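Local structure of GTPase activator-like protein (Chaetomium thermophilum, 5HIU) at residues Pro263-Gln266 and Lys267-Trp270; Pro300-Asn303 and Arg304-Thr308; Gln320-Leu323 and Arg324-Ala327; Val354-Glu357 and Ile358-Ile362; Leu430-Arg433 and Val434-Leu437. The protein probably stimulates GTP hydrolysis by a small GTPase as full-length TSC2, of which this chain is the mainly helical N-terminal part. All blocks are in the same frame, centred on the assembly; numbering follows the deposited sequence.

Contact 1. Residues Pro263-Gln266 and Lys267-Trp270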
loop_
_atom_site.group_PDB
_atom_site.type_symbol
_atom_site.label_atom_id
_atom_site.label_comp_id
_atom_site.label_asym_id
_atom_site.label_seq_id
_atom_site.Cartn_x
_atom_site.Cartn_y
_atom_site.Cartn_z
ATOM N N PRO A 263 12.594 5.616 2.136
ATOM C CA PRO A 263 13.188 5.995 0.859
ATOM C C PRO A 263 13.265 4.871 -0.169
ATOM O O PRO A 263 13.055 5.128 -1.344
ATOM C CB PRO A 263 14.603 6.479 1.254
ATOM C CG PRO A 263 14.858 5.905 2.605
ATOM C CD PRO A 263 13.511 5.868 3.261
ATOM N N SER A 264 13.547 3.644 0.267
ATOM C CA SER A 264 13.663 2.500 -0.650
ATOM C C SER A 264 12.364 2.136 -1.385
ATOM O O SER A 264 12.399 1.370 -2.337
ATOM C CB SER A 264 14.128 1.263 0.115
ATOM O OG SER A 264 13.063 0.731 0.890
ATOM N N LEU A 265 11.225 2.640 -0.912
ATOM C CA LEU A 265 9.937 2.442 -1.574
ATOM C C LEU A 265 9.354 3.737 -2.137
ATOM O O LEU A 265 8.170 3.793 -2.467
ATOM C CB LEU A 265 8.943 1.833 -0.591
ATOM C CG LEU A 265 9.280 0.403 -0.175
ATOM C CD1 LEU A 265 8.319 -0.071 0.899
ATOM C CD2 LEU A 265 9.246 -0.533 -1.366
ATOM N N GLN A 266 10.177 4.771 -2.283
ATOM C CA GLN A 266 9.673 6.067 -2.714
ATOM C C GLN A 266 9.089 5.985 -4.108
ATOM O O GLN A 266 8.016 6.530 -4.366
ATOM C CB GLN A 266 10.756 7.149 -2.657
ATOM C CG GLN A 266 10.201 8.564 -2.698
ATOM C CD GLN A 266 11.277 9.648 -2.610
ATOM O OE1 GLN A 266 11.871 10.029 -3.625
ATOM N NE2 GLN A 266 11.515 10.166 -1.403
ATOM N N LYS A 267 9.788 5.316 -5.008
ATOM C CA LYS A 267 9.326 5.219 -6.393
ATOM C C LYS A 267 7.986 4.448 -6.477
ATOM O O LYS A 267 7.011 4.933 -7.089
ATOM C CB LYS A 267 10.424 4.621 -7.292
ATOM C CG LYS A 267 10.917 3.242 -6.871
ATOM C CD LYS A 267 12.072 2.735 -7.717
ATOM C CE LYS A 267 12.322 1.253 -7.458
ATOM N NZ LYS A 267 13.622 0.806 -8.033
ATOM N N GLU A 268 7.916 3.304 -5.791
ATOM C CA GLU A 268 6.676 2.534 -5.695
ATOM C C GLU A 268 5.490 3.352 -5.177
ATOM O O GLU A 268 4.422 3.310 -5.765
ATOM C CB GLU A 268 6.852 1.275 -4.836
ATOM C CG GLU A 268 7.411 0.069 -5.589
ATOM C CD GLU A 268 8.902 -0.077 -5.432
ATOM O OE1 GLU A 268 9.577 0.933 -5.136
ATOM O OE2 GLU A 268 9.401 -1.210 -5.590
ATOM N N ALA A 269 5.677 4.098 -4.093
ATOM C CA ALA A 269 4.610 4.931 -3.537
ATOM C C ALA A 269 4.264 6.085 -4.476
ATOM O O ALA A 269 3.112 6.503 -4.584
ATOM C CB ALA A 269 5.021 5.488 -2.162
ATOM N N TRP A 270 5.253 6.653 -5.144
ATOM C CA TRP A 270 4.925 7.787 -5.967
ATOM C C TRP A 270 4.056 7.269 -7.103
ATOM O O TRP A 270 3.058 7.893 -7.496
ATOM C CB TRP A 270 6.162 8.506 -6.490
ATOM C CG TRP A 270 5.761 9.409 -7.552
ATOM C CD1 TRP A 270 6.023 9.280 -8.867
ATOM C CD2 TRP A 270 4.903 10.531 -7.412
ATOM N NE1 TRP A 270 5.401 10.278 -9.568
ATOM C CE2 TRP A 270 4.692 11.054 -8.693
ATOM C CE3 TRP A 270 4.279 11.140 -6.325
ATOM C CZ2 TRP A 270 3.907 12.172 -8.920
ATOM C CZ3 TRP A 270 3.485 12.245 -6.551
ATOM C CH2 TRP A 270 3.319 12.761 -7.830
#
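L265 and E268 meet where the chain turns into helix 266-277, one of the stacked helices of an alpha-solenoid. The N-cap position is held by L265, whose hydrocarbon side chain has nothing to offer the amides of the first turn, and its contact with E268 is one of packing. The glutamate chain bends sharply at its second torsion (chi2 96°), which curls the carboxylate back toward the start of the helix, until OE1 lies 4.1 Å from CD2 of L265 and 3.9 Å from CA of the same residue. Lying so near a helix N-terminus would be expected to favour the charged form of E268, and OE2 also has a long, weak ion pair with R228 of helix 224-240. Q266 behaves differently. Its CG stands opposite the backbone N (chi1 -163°) and the chain runs on extended, carrying NE2 to a hydrogen bond with the carbonyl O of H259 in the preceding helix 245-261. W270 meets this turn through its CB, which sits 3.4 Å from O of Q266, while the indole travels outward to a cation-pi contact with K321. A269 keeps close to the backbone, CB lying 3.6 Å from O of L265. That carbonyl is the one its own amide uses, A269 N giving L265 O a nearly straight bond of 3.0 Å.

Contact 2. Residues Pro300-Asn303 and Arg304-Thr308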
loop_
_atom_site.group_PDB
_atom_site.type_symbol
_atom_site.label_atom_id
_atom_site.label_comp_id
_atom_site.label_asym_id
_atom_site.label_seq_id
_atom_site.Cartn_x
_atom_site.Cartn_y
_atom_site.Cartn_z
ATOM N N PRO A 300 0.728 21.151 22.161
ATOM C CA PRO A 300 1.458 20.824 23.400
ATOM C C PRO A 300 1.788 19.334 23.593
ATOM O O PRO A 300 2.868 19.004 24.085
ATOM C CB PRO A 300 0.503 21.286 24.509
ATOM C CG PRO A 300 -0.293 22.381 23.892
ATOM C CD PRO A 300 -0.369 22.103 22.409
ATOM N N ASP A 301 0.854 18.454 23.234
ATOM C CA ASP A 301 1.100 17.008 23.230
ATOM C C ASP A 301 2.050 16.620 22.080
ATOM O O ASP A 301 1.674 16.705 20.902
ATOM C CB ASP A 301 -0.230 16.254 23.093
ATOM C CG ASP A 301 -0.090 14.747 23.296
ATOM O OD1 ASP A 301 0.812 14.125 22.701
ATOM O OD2 ASP A 301 -0.903 14.178 24.051
ATOM N N LYS A 302 3.260 16.175 22.427
ATOM C CA LYS A 302 4.263 15.801 21.419
ATOM C C LYS A 302 3.945 14.508 20.648
ATOM O O LYS A 302 4.540 14.275 19.596
ATOM C CB LYS A 302 5.674 15.721 22.030
ATOM C CG LYS A 302 6.762 15.341 21.026
ATOM C CD LYS A 302 8.166 15.691 21.485
ATOM C CE LYS A 302 9.172 15.446 20.369
ATOM N NZ LYS A 302 10.511 15.993 20.719
ATOM N N ASN A 303 3.029 13.671 21.143
ATOM C CA ASN A 303 2.533 12.547 20.325
ATOM C C ASN A 303 1.730 13.075 19.111
ATOM O O ASN A 303 1.873 12.574 17.990
ATOM C CB ASN A 303 1.700 11.554 21.153
ATOM C CG ASN A 303 2.532 10.792 22.179
ATOM O OD1 ASN A 303 3.469 10.078 21.825
ATOM N ND2 ASN A 303 2.178 10.924 23.458
ATOM N N ARG A 304 0.923 14.112 19.348
ATOM C CA ARG A 304 0.177 14.804 18.288
ATOM C C ARG A 304 1.138 15.583 17.398
ATOM O O ARG A 304 1.268 15.272 16.216
ATOM C CB ARG A 304 -0.865 15.769 18.872
ATOM C CG ARG A 304 -1.856 15.149 19.845
ATOM C CD ARG A 304 -2.849 14.229 19.156
ATOM N NE ARG A 304 -3.928 13.867 20.075
ATOM C CZ ARG A 304 -5.054 13.243 19.733
ATOM N NH1 ARG A 304 -5.285 12.895 18.467
ATOM N NH2 ARG A 304 -5.960 12.973 20.674
ATOM N N GLU A 305 1.824 16.577 17.975
ATOM C CA GLU A 305 2.786 17.407 17.235
ATOM C C GLU A 305 3.498 16.542 16.190
ATOM O O GLU A 305 3.568 16.914 15.031
ATOM C CB GLU A 305 3.796 18.097 18.182
ATOM C CG GLU A 305 4.501 19.358 17.633
ATOM C CD GLU A 305 5.233 20.195 18.725
ATOM O OE1 GLU A 305 5.429 19.701 19.861
ATOM O OE2 GLU A 305 5.623 21.363 18.465
ATOM N N LYS A 306 3.977 15.367 16.586
ATOM C CA LYS A 306 4.685 14.499 15.651
ATOM C C LYS A 306 3.745 13.764 14.709
ATOM O O LYS A 306 4.067 13.584 13.530
ATOM C CB LYS A 306 5.552 13.485 16.385
ATOM C CG LYS A 306 6.945 13.374 15.790
ATOM C CD LYS A 306 7.977 13.506 16.888
ATOM C CE LYS A 306 9.370 13.717 16.332
ATOM N NZ LYS A 306 10.327 12.872 17.094
ATOM N N ASP A 307 2.605 13.313 15.230
ATOM C CA ASP A 307 1.584 12.673 14.393
ATOM C C ASP A 307 1.221 13.558 13.205
ATOM O O ASP A 307 1.201 13.088 12.066
ATOM C CB ASP A 307 0.317 12.329 15.202
ATOM C CG ASP A 307 0.394 10.966 15.883
ATOM O OD1 ASP A 307 1.027 10.043 15.326
ATOM O OD2 ASP A 307 -0.200 10.821 16.975
ATOM N N THR A 308 0.955 14.833 13.471
ATOM C CA THR A 308 0.624 15.779 12.405
ATOM C C THR A 308 1.846 16.240 11.602
ATOM O O THR A 308 1.724 16.504 10.403
ATOM C CB THR A 308 -0.107 17.020 12.956
ATOM O OG1 THR A 308 -1.206 16.604 13.780
ATOM C CG2 THR A 308 -0.623 17.898 11.806
#
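Two first torsions bring D301 and R304 together: in the aspartate CG stands opposite the backbone N (chi1 -171°), while in the arginine it stands opposite the carbonyl carbon (chi1 -55°). The hydrocarbon roots of the two chains then touch, with CB of D301 3.8 Å from CG of R304. The charged ends do not close into a salt bridge. The arginine chain bends at its second torsion, its guanidinium plane is turned 75° from the carboxylate, and OD2 of D301 stays 5.0 Å from NE of R304. What the carboxylate does instead is cap the helix. Through OD1 it accepts two weak bonds, at 2.7 Å from N of N303 and at 3.4 Å from N of R304, so that amides of the first turn, which have no earlier helical turn to supply carbonyls, find a partner. This is the N-cap of helix 302-322, with D301 as the cap residue; its own amide is bonded to OD1 of N299. Regular i to i+4 bonding begins at once, E305 N reaching O of D301 at 2.9 Å. On a neighbouring flank, the side chains of K302 and K306 run side by side and point the same way, their CE and CD atoms 4.2 Å apart. Their NZ atoms stand 4.8 Å from each other and would be expected to repel only mildly at this exposed surface. D307 bends back toward N303, whose carbonyl O accepts the D307 amide, while OD1 of its carboxylate forms a salt bridge with R310.

Contact 3. Residues Gln320-Leu323 and Arg324-Ala327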
loop_
_atom_site.group_PDB
_atom_site.type_symbol
_atom_site.label_atom_id
_atom_site.label_comp_id
_atom_site.label_asym_id
_atom_site.label_seq_id
_atom_site.Cartn_x
_atom_site.Cartn_y
_atom_site.Cartn_z
ATOM N N GLN A 320 6.007 18.493 -3.574
ATOM C CA GLN A 320 7.148 18.872 -4.380
ATOM C C GLN A 320 7.138 18.073 -5.659
ATOM O O GLN A 320 7.438 18.581 -6.711
ATOM C CB GLN A 320 8.431 18.609 -3.616
ATOM C CG GLN A 320 9.687 18.834 -4.423
ATOM C CD GLN A 320 10.923 18.781 -3.550
ATOM O OE1 GLN A 320 10.921 19.223 -2.386
ATOM N NE2 GLN A 320 11.988 18.233 -4.096
ATOM N N LYS A 321 6.783 16.808 -5.553
ATOM C CA LYS A 321 6.717 15.932 -6.715
ATOM C C LYS A 321 5.496 16.297 -7.583
ATOM O O LYS A 321 5.617 16.457 -8.797
ATOM C CB LYS A 321 6.692 14.479 -6.240
ATOM C CG LYS A 321 6.941 13.431 -7.310
ATOM C CD LYS A 321 8.322 13.492 -7.952
ATOM C CE LYS A 321 8.405 12.545 -9.155
ATOM N NZ LYS A 321 9.545 12.848 -10.069
ATOM N N LEU A 322 4.341 16.493 -6.950
ATOM C CA LEU A 322 3.154 16.878 -7.681
ATOM C C LEU A 322 3.335 18.171 -8.451
ATOM O O LEU A 322 3.010 18.230 -9.627
ATOM C CB LEU A 322 1.947 17.014 -6.750
ATOM C CG LEU A 322 0.581 17.100 -7.456
ATOM C CD1 LEU A 322 0.432 16.082 -8.581
ATOM C CD2 LEU A 322 -0.554 16.899 -6.468
ATOM N N LEU A 323 3.884 19.192 -7.800
ATOM C CA LEU A 323 4.058 20.508 -8.411
ATOM C C LEU A 323 4.948 20.552 -9.655
ATOM O O LEU A 323 5.007 21.582 -10.306
ATOM C CB LEU A 323 4.619 21.489 -7.394
ATOM C CG LEU A 323 3.619 21.934 -6.333
ATOM C CD1 LEU A 323 4.352 22.444 -5.108
ATOM C CD2 LEU A 323 2.687 23.004 -6.870
ATOM N N ARG A 324 5.657 19.478 -9.987
ATOM C CA ARG A 324 6.376 19.431 -11.259
ATOM C C ARG A 324 5.463 18.993 -12.402
ATOM O O ARG A 324 5.890 18.946 -13.568
ATOM C CB ARG A 324 7.526 18.451 -11.191
ATOM C CG ARG A 324 8.460 18.618 -10.019
ATOM C CD ARG A 324 9.527 17.550 -10.131
ATOM N NE ARG A 324 10.418 17.575 -8.988
ATOM C CZ ARG A 324 11.361 18.489 -8.791
ATOM N NH1 ARG A 324 11.542 19.473 -9.669
ATOM N NH2 ARG A 324 12.124 18.424 -7.700
ATOM N N LYS A 325 4.217 18.658 -12.082
ATOM C CA LYS A 325 3.298 18.161 -13.083
ATOM C C LYS A 325 2.413 19.243 -13.695
ATOM O O LYS A 325 2.325 20.368 -13.189
ATOM C CB LYS A 325 2.456 17.049 -12.489
ATOM C CG LYS A 325 3.270 15.966 -11.802
ATOM C CD LYS A 325 4.270 15.291 -12.726
ATOM C CE LYS A 325 5.068 14.275 -11.941
ATOM N NZ LYS A 325 5.926 13.443 -12.813
ATOM N N THR A 326 1.778 18.866 -14.808
ATOM C CA THR A 326 0.999 19.766 -15.674
ATOM C C THR A 326 -0.364 19.156 -15.992
ATOM O O THR A 326 -0.478 17.938 -16.137
ATOM C CB THR A 326 1.693 19.961 -17.035
ATOM O OG1 THR A 326 1.793 18.690 -17.691
ATOM C CG2 THR A 326 3.085 20.581 -16.866
ATOM N N ALA A 327 -1.379 20.007 -16.149
ATOM C CA ALA A 327 -2.750 19.563 -16.459
ATOM C C ALA A 327 -2.815 18.570 -17.623
ATOM O O ALA A 327 -3.646 17.659 -17.614
ATOM C CB ALA A 327 -3.634 20.763 -16.761
#
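The side chains of Q320 and R324 run side by side in the same direction and end in flat groups turned 81° apart; NE2 of Q320 approaches the guanidinium obliquely, 3.6 Å from NH2 of R324, a meeting of two donors, not a bond. The arginine chain is extended from CG to NE and runs past the carbonyl of Q320, so that CG lies 3.5 Å from Q320 O. The K325 chain bends at its second torsion (chi2 -59°), bringing CG to 3.2 Å from O of L322 and folding along the backbone toward K321. The two ammonium groups come near each other, NZ of K321 4.6 Å from NZ of K325; a cation-pi contact of K321 with W270 may offset part of the cost. R324 N reaches O of K321 at 3.2 Å, and K325 N reaches O of L322 at 2.8 Å, each donor standing above the plane of its carbonyl. The carbonyl O of L323 accepts a hydrogen bond from ND2 of N374. Such three-residue bonds are characteristic of a helix giving out, here near the end of helix 302-322, which passes through a type I beta turn from L322 to K325 into the loop before helix 336-348 of this alpha-solenoid.

Contact 4. Residues Val354-Glu357 and Ile358-Ile362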
loop_
_atom_site.group_PDB
_atom_site.type_symbol
_atom_site.label_atom_id
_atom_site.label_comp_id
_atom_site.label_asym_id
_atom_site.label_seq_id
_atom_site.Cartn_x
_atom_site.Cartn_y
_atom_site.Cartn_z
ATOM N N VAL A 354 13.326 19.893 8.208
ATOM C CA VAL A 354 11.989 20.388 7.779
ATOM C C VAL A 354 12.074 21.747 7.087
ATOM O O VAL A 354 11.582 21.931 5.971
ATOM C CB VAL A 354 11.014 20.544 8.960
ATOM C CG1 VAL A 354 9.781 21.360 8.566
ATOM C CG2 VAL A 354 10.611 19.181 9.489
ATOM N N ALA A 355 12.669 22.708 7.767
ATOM C CA ALA A 355 13.016 23.940 7.123
ATOM C C ALA A 355 13.698 23.617 5.800
ATOM O O ALA A 355 13.391 24.235 4.792
ATOM C CB ALA A 355 13.938 24.765 8.016
ATOM N N THR A 356 14.613 22.646 5.797
ATOM C CA THR A 356 15.281 22.239 4.553
ATOM C C THR A 356 14.272 21.806 3.467
ATOM O O THR A 356 14.473 22.119 2.288
ATOM C CB THR A 356 16.321 21.115 4.785
ATOM O OG1 THR A 356 17.223 21.501 5.828
ATOM C CG2 THR A 356 17.137 20.829 3.522
ATOM N N GLU A 357 13.200 21.103 3.863
ATOM C CA GLU A 357 12.165 20.631 2.914
ATOM C C GLU A 357 11.294 21.772 2.396
ATOM O O GLU A 357 11.185 21.960 1.178
ATOM C CB GLU A 357 11.288 19.521 3.520
ATOM C CG GLU A 357 12.021 18.206 3.711
ATOM C CD GLU A 357 12.687 17.715 2.425
ATOM O OE1 GLU A 357 11.980 17.145 1.534
ATOM O OE2 GLU A 357 13.925 17.892 2.303
ATOM N N ILE A 358 10.696 22.534 3.311
ATOM C CA ILE A 358 9.991 23.767 2.937
ATOM C C ILE A 358 10.748 24.474 1.816
ATOM O O ILE A 358 10.175 24.804 0.786
ATOM C CB ILE A 358 9.863 24.765 4.106
ATOM C CG1 ILE A 358 9.019 24.191 5.257
ATOM C CG2 ILE A 358 9.240 26.064 3.605
ATOM C CD1 ILE A 358 7.519 24.209 5.028
ATOM N N LEU A 359 12.039 24.686 2.039
ATOM C CA LEU A 359 12.905 25.309 1.062
ATOM C C LEU A 359 13.002 24.478 -0.205
ATOM O O LEU A 359 12.894 25.014 -1.306
ATOM C CB LEU A 359 14.321 25.523 1.622
ATOM C CG LEU A 359 14.583 26.634 2.656
ATOM C CD1 LEU A 359 16.083 26.805 2.909
ATOM C CD2 LEU A 359 13.976 27.958 2.211
ATOM N N ARG A 360 13.229 23.178 -0.065
ATOM C CA ARG A 360 13.462 22.327 -1.244
ATOM C C ARG A 360 12.270 22.386 -2.190
ATOM O O ARG A 360 12.433 22.414 -3.404
ATOM C CB ARG A 360 13.837 20.878 -0.852
ATOM C CG ARG A 360 13.706 19.857 -1.991
ATOM C CD ARG A 360 14.797 18.796 -2.086
ATOM N NE ARG A 360 14.998 18.088 -0.818
ATOM C CZ ARG A 360 16.179 17.930 -0.210
ATOM N NH1 ARG A 360 17.310 18.388 -0.755
ATOM N NH2 ARG A 360 16.237 17.287 0.951
ATOM N N LEU A 361 11.079 22.436 -1.619
ATOM C CA LEU A 361 9.851 22.623 -2.386
ATOM C C LEU A 361 9.925 23.945 -3.137
ATOM O O LEU A 361 9.884 23.978 -4.371
ATOM C CB LEU A 361 8.630 22.608 -1.448
ATOM C CG LEU A 361 7.255 22.485 -2.098
ATOM C CD1 LEU A 361 6.287 21.830 -1.136
ATOM C CD2 LEU A 361 6.695 23.816 -2.588
ATOM N N ILE A 362 10.099 25.024 -2.382
ATOM C CA ILE A 362 10.176 26.362 -2.953
ATOM C C ILE A 362 11.269 26.393 -4.017
ATOM O O ILE A 362 11.074 26.938 -5.091
ATOM C CB ILE A 362 10.394 27.446 -1.873
ATOM C CG1 ILE A 362 9.191 27.494 -0.908
ATOM C CG2 ILE A 362 10.566 28.820 -2.513
ATOM C CD1 ILE A 362 9.406 28.393 0.299
#
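From V354 to E357 each carbonyl accepts from the amide four residues on, I358 to L361 in order, the regular alpha-helical pattern; the last bond, L361 N to E357 O at 2.8 Å, is almost straight. Among the side chains E357 and R360, three residues apart, form the one ionic pair. Glutamate CG stands opposite the carbonyl carbon (chi1 -70°) and the chain then bends, while arginine CG stands opposite the backbone N with bends farther out, and the two chains finish side by side, heading the same way. OE2 of E357 meets NH2 of R360 at 2.7 Å, a salt bridge whose hydrogen bond is weak because the N-H points off target. The same oxygen lies 3.3 Å from NE of R360. OE1 lies in the guanidinium plane at its edge, although the two groups as wholes are turned 54° apart. CG1 of V354 and CG1 of I358 make an apolar contact at 4.4 Å, and CG of L359 lies against the backbone, 3.4 Å from O of A355. OG1 of T356 is hydrogen-bonded to the carbonyl O of T352, one turn back. I358 and L361 pack on helix 302-322, where E357 meets L316 and R360 meets Q320; I362 packs on helix 383-391, A355 and L359 on helix 423-441. Helix 352-366 is thus an internal element of an alpha-solenoid, packed on these neighbours largely through apolar side chains.

Contact 5. Residues Leu430-Arg433 and Val434-Leu437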
loop_
_atom_site.group_PDB
_atom_site.type_symbol
_atom_site.label_atom_id
_atom_site.label_comp_id
_atom_site.label_asym_id
_atom_site.label_seq_id
_atom_site.Cartn_x
_atom_site.Cartn_y
_atom_site.Cartn_z
ATOM N N LEU A 430 18.631 28.818 -3.620
ATOM C CA LEU A 430 17.566 29.776 -3.922
ATOM C C LEU A 430 18.115 31.181 -4.259
ATOM O O LEU A 430 17.789 31.781 -5.292
ATOM C CB LEU A 430 16.616 29.864 -2.729
ATOM C CG LEU A 430 15.343 30.687 -2.906
ATOM C CD1 LEU A 430 14.516 30.201 -4.090
ATOM C CD2 LEU A 430 14.535 30.630 -1.613
ATOM N N ILE A 431 18.951 31.702 -3.378
ATOM C CA ILE A 431 19.627 32.941 -3.670
ATOM C C ILE A 431 20.148 32.874 -5.099
ATOM O O ILE A 431 19.829 33.738 -5.909
ATOM C CB ILE A 431 20.768 33.238 -2.661
ATOM C CG1 ILE A 431 20.210 33.482 -1.239
ATOM C CG2 ILE A 431 21.607 34.422 -3.129
ATOM C CD1 ILE A 431 18.831 34.115 -1.196
ATOM N N LEU A 432 20.902 31.829 -5.429
ATOM C CA LEU A 432 21.498 31.751 -6.758
ATOM C C LEU A 432 20.428 31.834 -7.843
ATOM O O LEU A 432 20.583 32.573 -8.819
ATOM C CB LEU A 432 22.345 30.481 -6.936
ATOM C CG LEU A 432 23.195 30.445 -8.220
ATOM C CD1 LEU A 432 24.255 31.535 -8.237
ATOM C CD2 LEU A 432 23.850 29.092 -8.423
ATOM N N ARG A 433 19.342 31.092 -7.657
ATOM C CA ARG A 433 18.252 31.064 -8.634
ATOM C C ARG A 433 17.522 32.407 -8.756
ATOM O O ARG A 433 17.289 32.878 -9.860
ATOM C CB ARG A 433 17.248 29.973 -8.279
ATOM C CG ARG A 433 16.101 29.823 -9.261
ATOM C CD ARG A 433 16.574 29.585 -10.689
ATOM N NE ARG A 433 15.439 29.373 -11.588
ATOM C CZ ARG A 433 15.509 29.349 -12.918
ATOM N NH1 ARG A 433 16.669 29.515 -13.540
ATOM N NH2 ARG A 433 14.406 29.153 -13.632
ATOM N N VAL A 434 17.155 33.003 -7.621
ATOM C CA VAL A 434 16.460 34.283 -7.604
ATOM C C VAL A 434 17.359 35.356 -8.193
ATOM O O VAL A 434 16.917 36.267 -8.896
ATOM C CB VAL A 434 16.082 34.691 -6.174
ATOM C CG1 VAL A 434 15.631 36.150 -6.124
ATOM C CG2 VAL A 434 14.991 33.778 -5.638
ATOM N N GLU A 435 18.631 35.229 -7.868
ATOM C CA GLU A 435 19.672 36.057 -8.427
ATOM C C GLU A 435 19.720 35.933 -9.942
ATOM O O GLU A 435 19.788 36.932 -10.647
ATOM C CB GLU A 435 20.982 35.617 -7.808
ATOM C CG GLU A 435 22.206 36.385 -8.211
ATOM C CD GLU A 435 23.379 36.019 -7.329
ATOM O OE1 GLU A 435 23.288 36.240 -6.102
ATOM O OE2 GLU A 435 24.380 35.501 -7.861
ATOM N N ASN A 436 19.672 34.706 -10.437
ATOM C CA ASN A 436 19.677 34.455 -11.879
ATOM C C ASN A 436 18.447 34.973 -12.587
ATOM O O ASN A 436 18.540 35.415 -13.731
ATOM C CB ASN A 436 19.792 32.955 -12.185
ATOM C CG ASN A 436 21.211 32.437 -12.101
ATOM O OD1 ASN A 436 21.460 31.402 -11.487
ATOM N ND2 ASN A 436 22.144 33.137 -12.736
ATOM N N LEU A 437 17.294 34.878 -11.931
ATOM C CA LEU A 437 16.041 35.299 -12.540
ATOM C C LEU A 437 16.062 36.795 -12.789
ATOM O O LEU A 437 15.665 37.256 -13.854
ATOM C CB LEU A 437 14.862 34.937 -11.658
ATOM C CG LEU A 437 14.484 33.456 -11.705
ATOM C CD1 LEU A 437 13.634 33.132 -10.496
ATOM C CD2 LEU A 437 13.729 33.069 -12.967
#
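R433 and L437 cross obliquely, and the leucine presents a methyl group to the flat end of the arginine. CD2 of L437 sits over one face of the guanidinium, displaced toward its rim, 4.0 Å from NH2 of R433. The arginine CG is opposite the backbone N and the chain bends at its second torsion (chi2 56°), a course that carries the group along the helix toward L437. Its polar edge is engaged elsewhere: NE donates to the carbonyl O of F366 at the end of helix 352-366, which would restrain the plane over which the leucine methyl lies. On another flank L430 and V434 pack at an angle to one another, CD1 of the leucine 3.9 Å from CG2 of the valine. These two belong to the buried side of helix 423-441, which in this alpha-solenoid packs against helix 448-459 through F454 and L455, and against helix 383-391 through A389 and F386. E435 has CG opposite its backbone N (chi1 -178°) and the chain extended beyond it, and its carboxylate oxygens each touch a different aliphatic chain. OE1 lies 3.9 Å from CG2 of I431 and OE2 lies 4.0 Å from CD1 of L432, contacts of packing rather than of charge. L432 runs alongside N436, both pointing the same way, with CG of the leucine 3.8 Å from OD1 of the asparagine. Beneath the side chains the backbone is regular: V434 N reaches O of L430 at 2.7 Å, almost perfectly straight, and E435 N reaches O of I431 at the same distance of 2.7 Å.

Five short contacts sample four helices of one solenoid, at their ends or along their length, and they follow one another along the chain. Contacts 2 and 3 mark the two ends of helix 302-322, their centres 29 Å apart. Contact 3 touches two of the others: contact 1, where CD2 of W270 lies 3.5 Å from CG of K321, and contact 4, where CD1 of L323 lies 3.7 Å from CD2 of L361. Contact 4 comes within about 4 Å of contact 5, nearest atoms, without touching it. Contact 2 stands apart, its nearest atoms about 9 Å from contact 4 and about 16 Å from contact 1. The centres of contacts 1 and 5 are 30 Å apart.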